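Local coordinates for methylmalonyl-CoA epimerase, mitochondrial (Homo sapiens, PDB 3RMU), which interconverts the (R) and (S) forms of methylmalonyl-CoA in propionyl-CoA metabolism, using a bound metal ion, at residues L6-I11 with M78-I83. Sequence-based numbering, arbitrary orientation.
Sequences LNHVAI and MHHICI. With CO (cobalt (II) ion), chain E.
H8 and H80 reach from adjacent antiparallel strands to a single cobalt ion, each binding it through NE2 at 2.0 Å. Their rings meet rim to rim with planes at 76°, and the two NE2 atoms, 3.2 Å apart, share the metal rather than bonding to each other. In both histidines CG sits between the backbone N and the carbonyl carbon (chi1 57° in H8, 65° in H80), which swings each ring toward the opposite strand: CB of C82 lies 3.4 Å from the centroid of the H8 ring, and CB of A10 takes the equivalent place over one face of H80. ND1 of H8 donates in its ring plane to N7 OD1 at 2.7 Å, while H80 ND1 points almost straight at H79 ND1, 3.1 Å away; each ring is thus held at both nitrogens, by cobalt and a second-shell residue, which should restrict its rotation. At two classic beta bulges (N7 and H8 facing C82, H79 and H80 facing A10) the paired residues share one side of the sheet, which brings N7 and H79 within bonding distance of the neighbouring ND1. The other face is apolar: L6 CD1 lies 4.0 Å from I81 CB, V9 meets I81 through their CG2 methyls, and I11 CD1 packs on M78 CG at 3.6 Å. E130 and three waters complete the cobalt site, in the cleft of a vicinal oxygen chelate fold. Strands 3-12 and 77-85 form the middle of the sheet, flanked by 53-59 and 129-133, and V9 and M78 pack against their counterparts in the second subunit.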
ATOM      1  N   LEU A   6      -0.405  -4.057 -10.034  1.00 13.76           N
ATOM      2  CA  LEU A   6       0.377  -3.553  -8.921  1.00 12.97           C
ATOM      3  C   LEU A   6       1.596  -4.443  -8.785  1.00 12.97           C
ATOM      4  O   LEU A   6       1.488  -5.607  -8.460  1.00 18.46           O
ATOM      5  CB  LEU A   6      -0.429  -3.530  -7.623  1.00 14.70           C
ATOM      6  CG  LEU A   6       0.348  -2.987  -6.414  1.00 18.82           C
ATOM      7  CD1 LEU A   6       0.192  -1.521  -6.461  1.00 17.04           C
ATOM      8  CD2 LEU A   6      -0.211  -3.580  -5.125  1.00 26.29           C
ATOM      9  N   ASN A   7       2.758  -3.884  -9.069  1.00 13.79           N
ATOM     10  CA  ASN A   7       4.038  -4.555  -8.930  1.00 13.55           C
ATOM     11  C   ASN A   7       4.448  -4.700  -7.445  1.00 18.28           C
ATOM     12  O   ASN A   7       4.786  -5.773  -7.010  1.00 18.38           O
ATOM     13  CB  ASN A   7       5.079  -3.819  -9.762  1.00 16.40           C
ATOM     14  CG  ASN A   7       6.423  -4.448  -9.691  1.00 23.03           C
ATOM     15  OD1 ASN A   7       7.145  -4.325  -8.698  1.00 26.06           O
ATOM     16  ND2 ASN A   7       6.788  -5.142 -10.765  1.00 26.92           N
ATOM     17  N   HIS A   8       4.376  -3.636  -6.659  1.00 13.39           N
ATOM     18  CA  HIS A   8       4.679  -3.733  -5.236  1.00 15.31           C
ATOM     19  C   HIS A   8       4.022  -2.633  -4.438  1.00 15.35           C
ATOM     20  O   HIS A   8       3.641  -1.588  -5.007  1.00 17.30           O
ATOM     21  CB  HIS A   8       6.218  -3.729  -4.960  1.00 15.94           C
ATOM     22  CG  HIS A   8       6.993  -2.541  -5.484  1.00 18.27           C
ATOM     23  ND1 HIS A   8       7.610  -2.545  -6.712  1.00 18.08           N
ATOM     24  CD2 HIS A   8       7.409  -1.391  -4.866  1.00 17.09           C
ATOM     25  CE1 HIS A   8       8.285  -1.412  -6.872  1.00 22.65           C
ATOM     26  NE2 HIS A   8       8.161  -0.683  -5.769  1.00 15.19           N
ATOM     27  N   VAL A   9       3.881  -2.896  -3.141  1.00 12.11           N
ATOM     28  CA  VAL A   9       3.601  -1.860  -2.158  1.00 14.99           C
ATOM     29  C   VAL A   9       4.893  -1.746  -1.399  1.00 14.01           C
ATOM     30  O   VAL A   9       5.419  -2.763  -0.962  1.00 15.67           O
ATOM     31  CB  VAL A   9       2.438  -2.210  -1.228  1.00 19.65           C
ATOM     32  CG1 VAL A   9       2.323  -1.160  -0.121  1.00 23.10           C
ATOM     33  CG2 VAL A   9       1.184  -2.223  -1.993  1.00 31.33           C
ATOM     34  N   ALA A  10       5.437  -0.538  -1.256  1.00 16.06           N
ATOM     35  CA  ALA A  10       6.732  -0.325  -0.567  1.00 16.59           C
ATOM     36  C   ALA A  10       6.433   0.176   0.854  1.00 16.65           C
ATOM     37  O   ALA A  10       5.670   1.116   1.024  1.00 19.24           O
ATOM     38  CB  ALA A  10       7.576   0.784  -1.238  1.00 16.62           C
ATOM     39  N   ILE A  11       7.046  -0.468   1.828  1.00 16.22           N
ATOM     40  CA  ILE A  11       6.927  -0.090   3.256  1.00 20.74           C
ATOM     41  C   ILE A  11       8.305   0.258   3.767  1.00 23.04           C
ATOM     42  O   ILE A  11       9.222  -0.557   3.646  1.00 21.24           O
ATOM     43  CB  ILE A  11       6.366  -1.270   4.140  1.00 18.48           C
ATOM     44  CG1 ILE A  11       5.108  -1.907   3.559  1.00 25.31           C
ATOM     45  CG2 ILE A  11       6.172  -0.799   5.625  1.00 19.37           C
ATOM     46  CD1 ILE A  11       3.971  -1.034   3.297  1.00 26.83           C
ATOM     47  N   MET A  78       3.800   2.923   5.047  1.00 29.27           N
ATOM     48  CA  MET A  78       3.620   2.725   3.627  1.00 30.24           C
ATOM     49  C   MET A  78       4.240   3.940   2.933  1.00 25.64           C
ATOM     50  O   MET A  78       3.934   5.087   3.264  1.00 34.82           O
ATOM     51  CB  MET A  78       2.118   2.549   3.281  1.00 30.21           C
ATOM     52  CG  MET A  78       1.443   1.361   4.080  1.00 37.90           C
ATOM     53  SD  MET A  78      -0.376   1.301   4.145  1.00 43.14           S
ATOM     54  CE  MET A  78      -0.610   0.895   2.401  1.00 44.96           C
ATOM     55  N   HIS A  79       5.151   3.675   2.019  1.00 23.82           N
ATOM     56  CA  HIS A  79       5.925   4.728   1.375  1.00 23.58           C
ATOM     57  C   HIS A  79       5.428   4.974  -0.068  1.00 22.43           C
ATOM     58  O   HIS A  79       5.269   6.124  -0.463  1.00 22.28           O
ATOM     59  CB  HIS A  79       7.414   4.399   1.391  1.00 21.09           C
ATOM     60  CG  HIS A  79       8.257   5.482   0.815  1.00 25.44           C
ATOM     61  ND1 HIS A  79       8.721   5.467  -0.478  1.00 23.86           N
ATOM     62  CD2 HIS A  79       8.725   6.629   1.370  1.00 29.40           C
ATOM     63  CE1 HIS A  79       9.396   6.574  -0.717  1.00 29.55           C
ATOM     64  NE2 HIS A  79       9.419   7.293   0.393  1.00 28.73           N
ATOM     65  N   HIS A  80       5.226   3.928  -0.881  1.00 19.68           N
ATOM     66  CA  HIS A  80       4.704   4.140  -2.248  1.00 18.06           C
ATOM     67  C   HIS A  80       3.998   2.895  -2.760  1.00 19.82           C
ATOM     68  O   HIS A  80       4.157   1.822  -2.190  1.00 17.30           O
ATOM     69  CB  HIS A  80       5.779   4.619  -3.267  1.00 15.70           C
ATOM     70  CG  HIS A  80       6.898   3.653  -3.577  1.00 16.35           C
ATOM     71  ND1 HIS A  80       8.089   3.653  -2.884  1.00 22.06           N
ATOM     72  CD2 HIS A  80       7.040   2.716  -4.561  1.00 21.22           C
ATOM     73  CE1 HIS A  80       8.900   2.748  -3.405  1.00 16.62           C
ATOM     74  NE2 HIS A  80       8.299   2.164  -4.427  1.00 20.95           N
ATOM     75  N   ILE A  81       3.251   3.045  -3.843  1.00 16.77           N
ATOM     76  CA  ILE A  81       2.764   1.889  -4.611  1.00 19.45           C
ATOM     77  C   ILE A  81       3.407   1.937  -5.980  1.00 19.76           C
ATOM     78  O   ILE A  81       3.661   3.021  -6.522  1.00 23.43           O
ATOM     79  CB  ILE A  81       1.243   1.889  -4.704  1.00 19.47           C
ATOM     80  CG1 ILE A  81       0.696   3.214  -5.290  1.00 22.52           C
ATOM     81  CG2 ILE A  81       0.629   1.657  -3.289  1.00 23.68           C
ATOM     82  CD1 ILE A  81      -0.833   3.186  -5.591  1.00 29.33           C
ATOM     83  N   CYS A  82       3.664   0.780  -6.571  1.00 18.46           N
ATOM     84  CA  CYS A  82       4.253   0.757  -7.860  1.00 14.88           C
ATOM     85  C   CYS A  82       3.329   0.038  -8.819  1.00 19.25           C
ATOM     86  O   CYS A  82       2.981  -1.122  -8.603  1.00 15.65           O
ATOM     87  CB  CYS A  82       5.622   0.095  -7.850  1.00 16.65           C
ATOM     88  SG  CYS A  82       6.319  -0.130  -9.499  1.00 20.41           S
ATOM     89  N   ILE A  83       2.919   0.753  -9.857  1.00 17.57           N
ATOM     90  CA  ILE A  83       2.032   0.200 -10.876  1.00 16.28           C
ATOM     91  C   ILE A  83       2.748   0.098 -12.235  1.00 18.07           C
ATOM     92  O   ILE A  83       3.480   1.007 -12.675  1.00 17.29           O
ATOM     93  CB  ILE A  83       0.710   1.032 -10.996  1.00 15.16           C
ATOM     94  CG1 ILE A  83       0.057   1.254  -9.635  1.00 17.58           C
ATOM     95  CG2 ILE A  83      -0.320   0.360 -11.973  1.00 16.01           C
ATOM     96  CD1 ILE A  83      -1.188   2.151  -9.693  1.00 17.87           C
TER
HETATM   97 CO    CO E   1       9.306   0.954  -5.587  1.00 20.78          CO
HETATM   98  O   HOH W   1      11.371   2.013  -5.731  1.00 28.81           O
HETATM   99  O   HOH W   2      11.214  -0.106  -6.491  1.00 33.99           O
HETATM  100  O   HOH W   3      10.404   0.021  -3.750  1.00 29.24           O